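Local coordinates for protein alanine racemase (Acinetobacter baumannii, PDB 4QHR) that belongs to the alanine racemase family, whose subunits join a TIM-barrel domain to a mainly beta C-terminal domain and here pair as two copies, at residues 230-235 against 323-328; 236-241 against 268-273; 264-269 against 304-309; 277-282 against 297-302; 290-295 against 310-315. All blocks are in the same frame, centred on the assembly; numbering follows the deposited sequence.

Contact 1 of 5, residues 230-235 against 323-328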
# COMPACT_ATOMS: atom_id res chain seq x y z
N LEU A 230 1.23 -24.26 -7.96
CA LEU A 230 1.36 -22.92 -8.56
C LEU A 230 2.73 -22.31 -8.25
O LEU A 230 3.32 -22.61 -7.19
CB LEU A 230 0.26 -22.00 -8.03
CG LEU A 230 -1.18 -22.42 -8.28
CD1 LEU A 230 -2.14 -21.66 -7.36
CD2 LEU A 230 -1.55 -22.14 -9.73
N LYS A 231 3.23 -21.47 -9.15
CA LYS A 231 4.53 -20.83 -8.98
C LYS A 231 4.41 -19.35 -8.58
O LYS A 231 3.87 -18.55 -9.35
CB LYS A 231 5.29 -20.93 -10.29
CG LYS A 231 5.79 -22.35 -10.48
CD LYS A 231 6.55 -22.51 -11.75
CE LYS A 231 6.92 -23.99 -11.83
NZ LYS A 231 7.72 -24.06 -13.06
N PRO A 232 4.92 -18.99 -7.38
CA PRO A 232 4.89 -17.56 -7.00
C PRO A 232 5.47 -16.69 -8.11
O PRO A 232 6.57 -16.97 -8.63
CB PRO A 232 5.74 -17.51 -5.73
CG PRO A 232 5.59 -18.86 -5.13
CD PRO A 232 5.43 -19.83 -6.28
N VAL A 233 4.77 -15.62 -8.45
CA VAL A 233 5.23 -14.75 -9.52
C VAL A 233 6.09 -13.59 -8.95
O VAL A 233 7.14 -13.22 -9.53
CB VAL A 233 4.01 -14.23 -10.28
CG1 VAL A 233 4.39 -13.11 -11.26
CG2 VAL A 233 3.30 -15.35 -10.99
N MET A 234 5.65 -12.99 -7.85
CA MET A 234 6.33 -11.86 -7.27
C MET A 234 7.34 -12.27 -6.19
O MET A 234 6.97 -13.00 -5.26
CB MET A 234 5.33 -10.89 -6.61
CG MET A 234 5.96 -9.63 -6.07
SD MET A 234 4.95 -8.44 -5.17
CE MET A 234 3.65 -8.07 -6.35
N THR A 235 8.56 -11.75 -6.32
CA THR A 235 9.50 -11.71 -5.20
C THR A 235 9.73 -10.26 -4.76
O THR A 235 10.06 -9.37 -5.60
CB THR A 235 10.82 -12.38 -5.57
OG1 THR A 235 10.50 -13.68 -6.08
CG2 THR A 235 11.67 -12.57 -4.32
N TRP A 323 8.81 -11.51 0.57
CA TRP A 323 8.09 -12.67 0.16
C TRP A 323 8.48 -13.03 -1.24
O TRP A 323 9.06 -12.19 -1.95
CB TRP A 323 6.58 -12.45 0.29
CG TRP A 323 5.96 -11.30 -0.47
CD1 TRP A 323 5.65 -11.26 -1.82
CD2 TRP A 323 5.42 -10.12 0.09
NE1 TRP A 323 5.01 -10.08 -2.11
CE2 TRP A 323 4.87 -9.37 -0.95
CE3 TRP A 323 5.40 -9.59 1.39
CZ2 TRP A 323 4.27 -8.12 -0.74
CZ3 TRP A 323 4.81 -8.35 1.59
CH2 TRP A 323 4.24 -7.65 0.52
N GLY A 324 8.21 -14.27 -1.61
CA GLY A 324 8.57 -14.80 -2.92
C GLY A 324 8.54 -16.33 -2.89
O GLY A 324 7.60 -16.92 -2.40
N ASN A 325 9.56 -16.99 -3.42
CA ASN A 325 9.54 -18.47 -3.41
C ASN A 325 9.94 -19.12 -2.07
O ASN A 325 9.66 -20.32 -1.85
CB ASN A 325 10.46 -19.00 -4.48
CG ASN A 325 9.93 -18.80 -5.86
OD1 ASN A 325 10.42 -17.94 -6.63
ND2 ASN A 325 8.93 -19.57 -6.19
N HIS A 326 10.61 -18.37 -1.19
CA HIS A 326 11.12 -18.92 0.07
C HIS A 326 10.31 -18.49 1.25
O HIS A 326 10.08 -19.33 2.12
CB HIS A 326 12.59 -18.55 0.24
CG HIS A 326 13.37 -18.82 -0.99
ND1 HIS A 326 13.67 -17.84 -1.90
CD2 HIS A 326 13.80 -19.98 -1.54
CE1 HIS A 326 14.34 -18.37 -2.92
NE2 HIS A 326 14.40 -19.68 -2.74
N ARG A 327 9.89 -17.24 1.32
CA ARG A 327 8.86 -16.84 2.31
C ARG A 327 7.58 -16.55 1.53
O ARG A 327 7.51 -15.61 0.73
CB ARG A 327 9.31 -15.61 3.06
CG ARG A 327 8.38 -15.06 4.14
CD ARG A 327 8.06 -16.09 5.22
NE ARG A 327 7.17 -15.51 6.24
CZ ARG A 327 6.51 -16.21 7.14
NH1 ARG A 327 6.64 -17.54 7.19
NH2 ARG A 327 5.69 -15.57 7.99
N LEU A 328 6.56 -17.37 1.73
CA LEU A 328 5.35 -17.32 0.89
C LEU A 328 4.48 -16.14 1.29
O LEU A 328 4.21 -15.95 2.48
CB LEU A 328 4.57 -18.62 0.91
CG LEU A 328 5.35 -19.84 0.42
CD1 LEU A 328 4.59 -21.08 0.80
CD2 LEU A 328 5.57 -19.77 -1.09
O HOH W 1 8.24 -19.43 -8.78
O HOH W 2 9.19 -16.44 -8.69
O HOH W 3 11.80 -15.78 -4.80

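Contact 2 of 5, residues 236-241 against 268-273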
# COMPACT_ATOMS: atom_id res chain seq x y z
N PHE A 236 9.59 -10.01 -3.46
CA PHE A 236 9.72 -8.65 -2.91
C PHE A 236 10.99 -8.70 -2.04
O PHE A 236 11.04 -9.44 -1.05
CB PHE A 236 8.45 -8.33 -2.10
CG PHE A 236 8.35 -6.92 -1.52
CD1 PHE A 236 9.01 -5.80 -2.07
CD2 PHE A 236 7.53 -6.71 -0.44
CE1 PHE A 236 8.85 -4.53 -1.49
CE2 PHE A 236 7.38 -5.46 0.14
CZ PHE A 236 8.04 -4.38 -0.38
N THR A 237 12.01 -7.93 -2.45
CA THR A 237 13.29 -7.88 -1.72
C THR A 237 13.75 -6.51 -1.21
O THR A 237 13.29 -5.47 -1.65
CB THR A 237 14.45 -8.51 -2.54
OG1 THR A 237 14.87 -7.62 -3.59
CG2 THR A 237 14.02 -9.88 -3.10
N ALA A 238 14.68 -6.55 -0.25
CA ALA A 238 15.40 -5.38 0.21
C ALA A 238 16.80 -5.85 0.70
O ALA A 238 17.18 -6.99 0.46
CB ALA A 238 14.61 -4.62 1.29
N GLU A 239 17.57 -4.99 1.33
CA GLU A 239 18.91 -5.34 1.78
C GLU A 239 19.16 -4.89 3.20
O GLU A 239 18.52 -3.96 3.75
CB GLU A 239 19.99 -4.72 0.83
CG GLU A 239 20.18 -5.51 -0.46
CD GLU A 239 21.22 -4.89 -1.35
OE1 GLU A 239 21.97 -3.98 -0.86
OE2 GLU A 239 21.29 -5.30 -2.52
N ILE A 240 20.11 -5.58 3.80
CA ILE A 240 20.63 -5.18 5.11
C ILE A 240 21.45 -3.89 5.04
O ILE A 240 22.40 -3.81 4.29
CB ILE A 240 21.43 -6.31 5.77
CG1 ILE A 240 20.43 -7.39 6.16
CG2 ILE A 240 22.15 -5.76 7.00
CD1 ILE A 240 21.03 -8.69 6.68
N ILE A 241 21.07 -2.91 5.84
CA ILE A 241 21.71 -1.59 5.84
C ILE A 241 22.49 -1.26 7.11
O ILE A 241 23.24 -0.28 7.14
CB ILE A 241 20.68 -0.48 5.52
CG1 ILE A 241 19.55 -0.40 6.55
CG2 ILE A 241 20.09 -0.72 4.14
CD1 ILE A 241 18.69 0.86 6.45
N ILE A 268 19.25 -4.26 10.35
CA ILE A 268 18.25 -3.36 9.85
C ILE A 268 18.16 -3.54 8.34
O ILE A 268 19.18 -3.62 7.62
CB ILE A 268 18.52 -1.90 10.24
CG1 ILE A 268 18.75 -1.78 11.75
CG2 ILE A 268 17.37 -1.01 9.78
CD1 ILE A 268 17.61 -2.31 12.62
N VAL A 269 16.91 -3.62 7.86
CA VAL A 269 16.64 -3.87 6.47
C VAL A 269 15.94 -2.66 5.84
O VAL A 269 15.11 -2.03 6.49
CB VAL A 269 15.72 -5.09 6.33
CG1 VAL A 269 15.33 -5.32 4.90
CG2 VAL A 269 16.43 -6.34 6.88
N SER A 270 16.24 -2.39 4.58
CA SER A 270 15.72 -1.25 3.90
C SER A 270 14.33 -1.52 3.29
O SER A 270 14.15 -1.40 2.08
CB SER A 270 16.67 -0.76 2.81
OG SER A 270 16.95 -1.78 1.84
N ILE A 271 13.37 -1.82 4.14
CA ILE A 271 11.96 -1.84 3.72
C ILE A 271 11.10 -1.45 4.89
O ILE A 271 11.49 -1.71 6.04
CB ILE A 271 11.58 -3.22 3.22
CG1 ILE A 271 10.51 -3.10 2.16
CG2 ILE A 271 11.08 -4.14 4.37
CD1 ILE A 271 11.05 -2.59 0.84
N GLY A 272 9.93 -0.85 4.62
CA GLY A 272 8.94 -0.62 5.68
C GLY A 272 7.58 -0.40 5.08
O GLY A 272 7.37 -0.66 3.88
N TYR A 273 6.65 0.13 5.86
CA TYR A 273 5.30 0.26 5.36
C TYR A 273 5.16 1.32 4.32
O TYR A 273 4.19 1.30 3.60
CB TYR A 273 4.21 0.37 6.45
CG TYR A 273 4.37 1.61 7.32
CD1 TYR A 273 3.95 2.84 6.91
CD2 TYR A 273 4.93 1.49 8.60
CE1 TYR A 273 4.10 3.97 7.74
CE2 TYR A 273 5.06 2.56 9.42
CZ TYR A 273 4.68 3.79 8.99
OH TYR A 273 4.90 4.85 9.87

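Contact 3 of 5, residues 264-269 against 304-309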
# COMPACT_ATOMS: atom_id res chain seq x y z
N MET A 264 22.15 -10.79 21.31
CA MET A 264 21.79 -11.12 19.95
C MET A 264 22.30 -10.14 18.91
O MET A 264 22.71 -9.03 19.23
CB MET A 264 20.27 -11.30 19.85
CG MET A 264 19.43 -10.10 20.16
SD MET A 264 17.70 -10.56 20.36
CE MET A 264 17.12 -10.79 18.71
N ASP A 265 22.27 -10.60 17.66
CA ASP A 265 22.65 -9.81 16.49
C ASP A 265 21.37 -9.43 15.75
O ASP A 265 20.52 -10.26 15.53
CB ASP A 265 23.60 -10.63 15.62
CG ASP A 265 24.82 -11.09 16.40
OD1 ASP A 265 25.49 -10.19 16.91
OD2 ASP A 265 25.06 -12.30 16.54
N ILE A 266 21.27 -8.15 15.41
CA ILE A 266 20.11 -7.54 14.78
C ILE A 266 20.59 -6.99 13.48
O ILE A 266 21.68 -6.45 13.43
CB ILE A 266 19.63 -6.33 15.61
CG1 ILE A 266 19.13 -6.82 16.97
CG2 ILE A 266 18.51 -5.58 14.90
CD1 ILE A 266 18.12 -7.96 16.90
N ALA A 267 19.80 -7.13 12.43
CA ALA A 267 20.10 -6.38 11.20
C ALA A 267 18.92 -5.43 10.90
O ALA A 267 17.76 -5.76 11.15
CB ALA A 267 20.31 -7.32 10.06
N ILE A 268 19.25 -4.26 10.35
CA ILE A 268 18.25 -3.36 9.85
C ILE A 268 18.16 -3.54 8.34
O ILE A 268 19.18 -3.62 7.62
CB ILE A 268 18.52 -1.90 10.24
CG1 ILE A 268 18.75 -1.78 11.75
CG2 ILE A 268 17.37 -1.01 9.78
CD1 ILE A 268 17.61 -2.31 12.62
N VAL A 269 16.91 -3.62 7.86
CA VAL A 269 16.64 -3.87 6.47
C VAL A 269 15.94 -2.66 5.84
O VAL A 269 15.11 -2.03 6.49
CB VAL A 269 15.72 -5.09 6.33
CG1 VAL A 269 15.33 -5.32 4.90
CG2 VAL A 269 16.43 -6.34 6.88
N MET A 304 12.07 1.15 7.44
CA MET A 304 13.00 0.15 7.96
C MET A 304 12.31 -0.91 8.81
O MET A 304 11.27 -0.61 9.43
CB MET A 304 14.01 0.83 8.85
CG MET A 304 15.10 1.54 8.11
SD MET A 304 16.17 2.47 9.24
CE MET A 304 15.23 3.94 9.60
N ILE A 305 12.89 -2.11 8.80
CA ILE A 305 12.52 -3.17 9.74
C ILE A 305 13.78 -3.73 10.39
O ILE A 305 14.92 -3.60 9.85
CB ILE A 305 11.66 -4.33 9.08
CG1 ILE A 305 12.49 -5.15 8.09
CG2 ILE A 305 10.42 -3.79 8.46
CD1 ILE A 305 11.78 -6.31 7.41
N ALA A 306 13.57 -4.40 11.54
CA ALA A 306 14.65 -5.10 12.23
C ALA A 306 14.39 -6.61 12.22
O ALA A 306 13.24 -7.05 12.37
CB ALA A 306 14.79 -4.58 13.65
N ILE A 307 15.46 -7.40 12.03
CA ILE A 307 15.40 -8.84 12.00
C ILE A 307 16.46 -9.41 12.94
O ILE A 307 17.54 -8.82 13.13
CB ILE A 307 15.55 -9.39 10.57
CG1 ILE A 307 16.88 -9.04 10.00
CG2 ILE A 307 14.45 -8.84 9.62
CD1 ILE A 307 16.98 -9.46 8.56
N ASP A 308 16.13 -10.55 13.53
CA ASP A 308 17.06 -11.29 14.36
C ASP A 308 17.90 -12.16 13.45
O ASP A 308 17.38 -13.11 12.87
CB ASP A 308 16.29 -12.13 15.37
CG ASP A 308 17.19 -13.01 16.21
OD1 ASP A 308 18.41 -12.89 16.12
OD2 ASP A 308 16.61 -13.82 16.98
N VAL A 309 19.19 -11.85 13.36
CA VAL A 309 20.12 -12.58 12.52
C VAL A 309 21.13 -13.37 13.35
O VAL A 309 22.12 -13.85 12.81
CB VAL A 309 20.87 -11.67 11.53
CG1 VAL A 309 19.89 -11.17 10.47
CG2 VAL A 309 21.60 -10.52 12.22

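Contact 4 of 5, residues 277-282 against 297-302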
# COMPACT_ATOMS: atom_id res chain seq x y z
N TYR A 277 5.37 -2.81 2.73
CA TYR A 277 5.52 -3.94 3.63
C TYR A 277 4.63 -3.72 4.87
O TYR A 277 4.69 -2.64 5.45
CB TYR A 277 6.98 -4.05 4.05
CG TYR A 277 7.30 -5.34 4.80
CD1 TYR A 277 7.36 -6.56 4.15
CD2 TYR A 277 7.52 -5.33 6.14
CE1 TYR A 277 7.65 -7.74 4.82
CE2 TYR A 277 7.85 -6.49 6.84
CZ TYR A 277 7.90 -7.70 6.18
OH TYR A 277 8.22 -8.85 6.89
N PRO A 278 3.78 -4.70 5.25
CA PRO A 278 2.74 -4.41 6.24
C PRO A 278 3.32 -4.20 7.62
O PRO A 278 4.33 -4.81 7.94
CB PRO A 278 1.85 -5.66 6.23
CG PRO A 278 2.25 -6.46 5.07
CD PRO A 278 3.65 -6.07 4.70
N ARG A 279 2.66 -3.36 8.41
CA ARG A 279 3.17 -2.93 9.70
C ARG A 279 2.73 -3.82 10.83
O ARG A 279 3.56 -4.15 11.69
CB ARG A 279 2.67 -1.50 10.03
CG ARG A 279 3.08 -0.94 11.36
CD ARG A 279 2.58 0.50 11.60
NE ARG A 279 2.77 0.84 13.02
CZ ARG A 279 1.90 0.53 14.00
NH1 ARG A 279 0.74 -0.09 13.74
NH2 ARG A 279 2.16 0.89 15.25
N ALA A 280 1.45 -4.14 10.88
CA ALA A 280 0.88 -4.62 12.13
C ALA A 280 0.63 -6.15 12.09
O ALA A 280 -0.16 -6.63 11.31
CB ALA A 280 -0.40 -3.85 12.47
N TYR A 281 1.34 -6.88 12.92
CA TYR A 281 1.29 -8.33 12.89
C TYR A 281 0.54 -8.89 14.07
O TYR A 281 0.52 -8.30 15.12
CB TYR A 281 2.70 -8.86 12.79
CG TYR A 281 3.25 -8.54 11.46
CD1 TYR A 281 3.82 -7.30 11.22
CD2 TYR A 281 3.15 -9.44 10.39
CE1 TYR A 281 4.33 -6.96 9.96
CE2 TYR A 281 3.65 -9.10 9.12
CZ TYR A 281 4.24 -7.85 8.92
OH TYR A 281 4.75 -7.49 7.67
N VAL A 282 -0.10 -10.03 13.88
CA VAL A 282 -0.85 -10.67 14.96
C VAL A 282 -0.20 -12.00 15.47
O VAL A 282 -0.65 -12.59 16.46
CB VAL A 282 -2.32 -10.93 14.54
CG1 VAL A 282 -3.04 -9.63 14.31
CG2 VAL A 282 -2.38 -11.79 13.33
N VAL A 297 11.65 -8.37 14.25
CA VAL A 297 11.62 -8.04 15.66
C VAL A 297 11.27 -6.60 15.90
O VAL A 297 11.75 -5.69 15.17
CB VAL A 297 12.92 -8.40 16.41
CG1 VAL A 297 13.12 -9.90 16.31
CG2 VAL A 297 14.15 -7.69 15.87
N GLY A 298 10.43 -6.38 16.90
CA GLY A 298 9.98 -5.02 17.23
C GLY A 298 9.09 -4.47 16.11
O GLY A 298 8.75 -5.16 15.18
N ARG A 299 8.73 -3.19 16.17
CA ARG A 299 7.82 -2.64 15.17
C ARG A 299 8.45 -2.37 13.78
O ARG A 299 9.68 -2.05 13.63
CB ARG A 299 7.20 -1.34 15.67
CG ARG A 299 6.18 -1.58 16.79
CD ARG A 299 5.26 -0.39 16.98
NE ARG A 299 4.40 -0.56 18.15
CZ ARG A 299 4.03 0.42 18.99
NH1 ARG A 299 4.46 1.67 18.83
NH2 ARG A 299 3.23 0.15 20.02
N VAL A 300 7.58 -2.43 12.78
CA VAL A 300 7.92 -2.04 11.41
C VAL A 300 7.73 -0.52 11.29
O VAL A 300 6.67 0.00 11.61
CB VAL A 300 6.99 -2.80 10.41
CG1 VAL A 300 7.07 -2.28 8.99
CG2 VAL A 300 7.24 -4.28 10.52
N SER A 301 8.75 0.18 10.80
CA SER A 301 8.61 1.63 10.61
C SER A 301 8.32 1.95 9.13
O SER A 301 8.12 1.05 8.32
CB SER A 301 9.86 2.34 11.15
OG SER A 301 10.98 2.06 10.37
N MET A 302 8.27 3.23 8.81
CA MET A 302 7.95 3.63 7.46
C MET A 302 8.96 3.07 6.48
O MET A 302 8.55 2.60 5.46
CB MET A 302 7.82 5.14 7.35
CG MET A 302 7.20 5.59 6.02
SD MET A 302 6.85 7.36 6.03
CE MET A 302 5.53 7.41 7.25
O HOH W 4 5.55 1.62 13.30
O HOH W 5 4.96 -3.29 13.63
O HOH W 6 4.81 2.60 15.52

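Contact 5 of 5, residues 290-295 against 310-315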
# COMPACT_ATOMS: atom_id res chain seq x y z
N ASP A 290 19.55 -16.17 3.02
CA ASP A 290 20.65 -17.15 2.97
C ASP A 290 20.10 -18.59 3.19
O ASP A 290 20.77 -19.42 3.82
CB ASP A 290 21.75 -16.78 4.00
CG ASP A 290 23.06 -17.59 3.82
OD1 ASP A 290 23.53 -17.71 2.68
OD2 ASP A 290 23.63 -18.12 4.81
N GLY A 291 18.88 -18.86 2.71
CA GLY A 291 18.23 -20.16 2.94
C GLY A 291 17.64 -20.41 4.30
O GLY A 291 17.19 -21.53 4.59
N LYS A 292 17.60 -19.38 5.14
CA LYS A 292 16.98 -19.46 6.46
C LYS A 292 15.80 -18.50 6.57
O LYS A 292 15.58 -17.64 5.73
CB LYS A 292 17.99 -19.11 7.54
CG LYS A 292 18.95 -20.24 7.85
CD LYS A 292 20.35 -19.92 7.40
CE LYS A 292 21.18 -21.19 7.22
NZ LYS A 292 21.90 -21.09 5.90
N LEU A 293 15.06 -18.68 7.64
CA LEU A 293 13.96 -17.81 8.00
C LEU A 293 14.41 -17.10 9.23
O LEU A 293 14.90 -17.79 10.16
CB LEU A 293 12.70 -18.63 8.29
CG LEU A 293 12.15 -19.25 7.01
CD1 LEU A 293 11.08 -20.31 7.29
CD2 LEU A 293 11.61 -18.18 6.06
N CYS A 294 14.28 -15.76 9.25
CA CYS A 294 14.67 -14.91 10.36
C CYS A 294 13.50 -14.07 10.84
O CYS A 294 12.83 -13.41 10.03
CB CYS A 294 15.79 -13.97 9.93
SG CYS A 294 17.20 -14.84 9.27
N PRO A 295 13.24 -14.07 12.17
CA PRO A 295 12.12 -13.32 12.66
C PRO A 295 12.30 -11.79 12.56
O PRO A 295 13.40 -11.25 12.73
CB PRO A 295 12.02 -13.73 14.14
CG PRO A 295 13.31 -14.29 14.49
CD PRO A 295 13.96 -14.78 13.24
N THR A 310 20.88 -13.51 14.64
CA THR A 310 21.77 -14.26 15.51
C THR A 310 22.23 -15.59 14.87
O THR A 310 23.45 -15.87 14.82
CB THR A 310 21.15 -14.48 16.91
OG1 THR A 310 20.77 -13.21 17.44
CG2 THR A 310 22.19 -15.14 17.87
N ASN A 311 21.30 -16.35 14.30
CA ASN A 311 21.60 -17.69 13.75
C ASN A 311 22.01 -17.75 12.28
O ASN A 311 22.18 -18.84 11.77
CB ASN A 311 20.36 -18.60 13.96
N THR A 312 22.20 -16.60 11.62
CA THR A 312 22.32 -16.52 10.16
C THR A 312 23.50 -15.63 9.75
O THR A 312 23.64 -14.49 10.21
CB THR A 312 21.00 -15.93 9.58
OG1 THR A 312 19.88 -16.69 10.09
CG2 THR A 312 20.97 -15.94 8.05
N GLN A 313 24.32 -16.13 8.84
CA GLN A 313 25.48 -15.35 8.39
C GLN A 313 25.05 -14.29 7.40
O GLN A 313 24.46 -14.60 6.36
CB GLN A 313 26.52 -16.22 7.72
CG GLN A 313 27.40 -16.98 8.71
CD GLN A 313 28.72 -17.40 8.10
OE1 GLN A 313 29.65 -17.75 8.83
NE2 GLN A 313 28.82 -17.37 6.76
N VAL A 314 25.34 -13.03 7.74
CA VAL A 314 24.92 -11.92 6.92
C VAL A 314 26.02 -10.89 6.88
O VAL A 314 26.99 -10.96 7.66
CB VAL A 314 23.63 -11.24 7.44
CG1 VAL A 314 22.47 -12.22 7.45
CG2 VAL A 314 23.86 -10.62 8.83
N LYS A 315 25.86 -9.96 5.95
CA LYS A 315 26.70 -8.82 5.86
C LYS A 315 25.87 -7.62 5.47
O LYS A 315 24.70 -7.74 5.10
CB LYS A 315 27.76 -9.03 4.78
CG LYS A 315 28.84 -10.04 5.12
CD LYS A 315 29.93 -9.98 4.07
CE LYS A 315 30.83 -8.75 4.07
NZ LYS A 315 31.82 -8.83 5.17

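Contact 1 of 5, residues 230-235 against 323-328
M234 meets W323 at the rim of the indole. Its SD lies near the ring plane, 3.5 Å from W323 NE1, and takes a weak N-H...S hydrogen bond. Because the sulfur stands 75° off the normal of the five-membered ring, the Met-aromatic contact is edge-on. M234 CG is anti to the backbone N (chi1 -176°), which sends the chain out beside the indole; the bend at chi3 then turns CE away from NE1 and leaves sulfur as the touching atom. The backbones follow with CA-H...O contacts, T235 CA to W323 O at 3.3 Å and G324 CA to M234 O at 3.4 Å, while T235 CG2 leans on the same W323 oxygen. Here the long strand 234-246 of the C-terminal beta domain begins beside the turn that links strand 319-321 to helix 329-335; G324 N bonds R327 O within that turn, and L328 is the helix N-cap. At the outer end P232 packs its ring against N325, CD lying 3.5 Å from ND2, and its CG reaches L328 CD2. Water holds the N325 amide at both ends: ND2 donates to a water 2.7 Å away that donates in turn to P232 O, and OD1 accepts from a water bound to N325 N and 2.8 Å from T235 OG1. Farther out, the W323 ring meets the F236 ring with planes about 60° apart and rests on L343 and L344 of helix 340-345, L344 touching M234 as well. R327 NH2 is bonded to N285 OD1.

Contact 2 of 5, residues 236-241 against 268-273
The F236 ring meets I271 obliquely, CZ and CE1 nearest the methyl CD1, with CZ to CD1 at 3.7 Å; the two side chains approach from opposite directions. F236 CG is anti to the backbone N (chi1 -176°), which turns the ring to I271, and the F236 side chain also rests on V6 and L347. A238 offers a single methyl: its CB sits 3.3 Å from S270 O, and also touches V269 CG1 and I271 CB. The pairing of these antiparallel strands centres on I240 and V269, a non-hydrogen-bonded pair with CA atoms 4.4 Å apart. On one side of that pair I241 N donates to I268 O (2.7 Å, 169°), and on the other S270 N donates to E239 O at 2.9 Å. I241 CG1, held between its backbone N and carbonyl carbon, lies across I268 and reaches I268 CG2 at 3.9 Å, whereas I241 CG2 goes to S270 CB. Toward A238 the regular pairing gives out where S270 forms the centre of an inverse gamma turn. Its hydroxyl takes over: E239 N makes a weak bond to S270 OG (3.3 Å, 166°), and OG is also bonded to Q3 O, so the serine ties this strand pair to the N-terminal segment. Within the mixed sheet of the C-terminal domain, strand 234-246 bonds strand 4-8 through T237 and T5 and strand 319-321 through A238 and V320. I240 and V269 both pack on V320, while I268 touches R132 and I241 touches E79 of the second subunit.

Contact 3 of 5, residues 264-269 against 304-309
V269 lays CG2 over I307 CD1 at 3.6 Å, the two side chains crossing at about a right angle. I307 CG1 stands between its backbone N and carbonyl carbon (chi1 62°), which carries the branch past A267 CB, 3.8 Å from CG1, before its methyl reaches V269. I305 joins the same face, its CG1 lying 3.7 Å from V269 CB. The other face carries I266, I268 and A306: I268 CD1 rests on A306 CB at 3.8 Å, while its CG2 branch meets M304 SD at 3.7 Å. At the far end M264 crosses D308, with M264 CE 3.3 Å from D308 CG, the carboxylate carbon; D308 OD1 is hydrogen-bonded to T310 OG1. Underneath runs antiparallel pairing with strand directions 148° apart. A267 and I307 exchange two backbone bonds, A267 N to I307 O being 2.9 Å, and V269 and I305 exchange two more. V309 N reaches D265 O at 3.0 Å from 33° outside the carbonyl plane, one residue past the end of strand 305-308. D265 OD1 is held by H245 ND1. Strand 264-269 lies between 234-246 and 305-308 in the mixed sheet, with 292-297 next beyond 305-308. A267 packs on I240 and L243, I307 on V287 and I289, and I268 and M304 both touch R132 of the second subunit.

Contact 4 of 5, residues 277-282 against 297-302
R279 and V300 bring two irregular segments together, their CA atoms 5.1 Å apart, with no direct hydrogen bond across. Water bridges the backbones: one molecule donates to R279 O and accepts from V300 N, while another joins R279 NE (2.9 Å) to V300 O (2.6 Å), at the guanidinium edge and in its plane. V300 points into the bend of 277-282. Its CG1 meets the edge of the Y277 ring, 4.2 Å from CD2, and its CG2 approaches Y281 CE1 obliquely at 4.0 Å. Y281 OH closes back on the bend, donating to P278 O at 2.7 Å, from 38° out of the carbonyl plane, and stands over one face of the Y277 ring. R279, extended with CG anti to the backbone N (chi1 178°), runs alongside R299, its NH2 over one face of the other guanidinium, 3.9 Å from R299 NE, planes 52° apart. These like charges share a water that accepts from R279 NH2 and, weakly, from R299 NH1. R279 NH1 and N bond T338 and E342 of the second subunit. Both loops lie at the dimer interface; M302 touches Y38 of the second subunit, consistent with family active sites lined by both chains.

Contact 5 of 5, residues 290-295 against 310-315
K292, whose CD lies 4.1 Å from T312 CG2, folds back on its own turn: NZ donates to D290 O at 2.9 Å, nearly along the C=O axis, and makes a long salt bridge to D290 OD2 at 3.6 Å. The fold-back uses bends at chi2 (111°) and chi4 (133°), both off the staggered values, and takes the lysine past T312 in the opposite direction. T312 is the hub of the contact. Its OG1, anti to the carbonyl carbon, lies 3.4 Å from C294 SG and also faces K292 CB at 4.0 Å, whereas the CG2 branch meets K292 CD and, at 4.2 Å, D290 CB. No hydrogen bond joins the two segments; the touch is one of van der Waals packing at the protein surface, with C294 as its buried floor. D290 and G291 both have positive phi and form the two-residue type I' turn of the hairpin between strands 286-289 and 292-297. The D290 carboxylate merely passes near Q313, OD2 lying 3.9 Å from Q313 O with no bond between the two acceptors. C294 packs on I289 and shares a backbone bond with V287 in the hairpin, and P295 O accepts from D308 N of strand 305-308. From the segment 310-315, T310 OG1 is bonded to D265 N, while V314 rests on I289 and, across on strand 234-246, on I240 and L243.

In the fold
All five contacts lie in the C-terminal beta domain, and the other four are nested along the chain inside the loop that contact 1 closes. Contacts 1 and 2 follow one another on strand 234-246, their centres about 17 Å apart, joined by a probable W323 O to F236 N bond of 2.7 Å. Contact 3, centred about 10 Å from the centres of contacts 2 and 5, shares I268 and V269 with contact 2 and meets contact 5 where strands 305-308 and 292-297 pair. Contact 4 adjoins contact 2 through Y273 N and S301 O (3.0 Å). Contacts 2, 3 and 4 reach the second subunit; in contact 1, V233 and M234 touch H40, six residues along the sequence from modified K34.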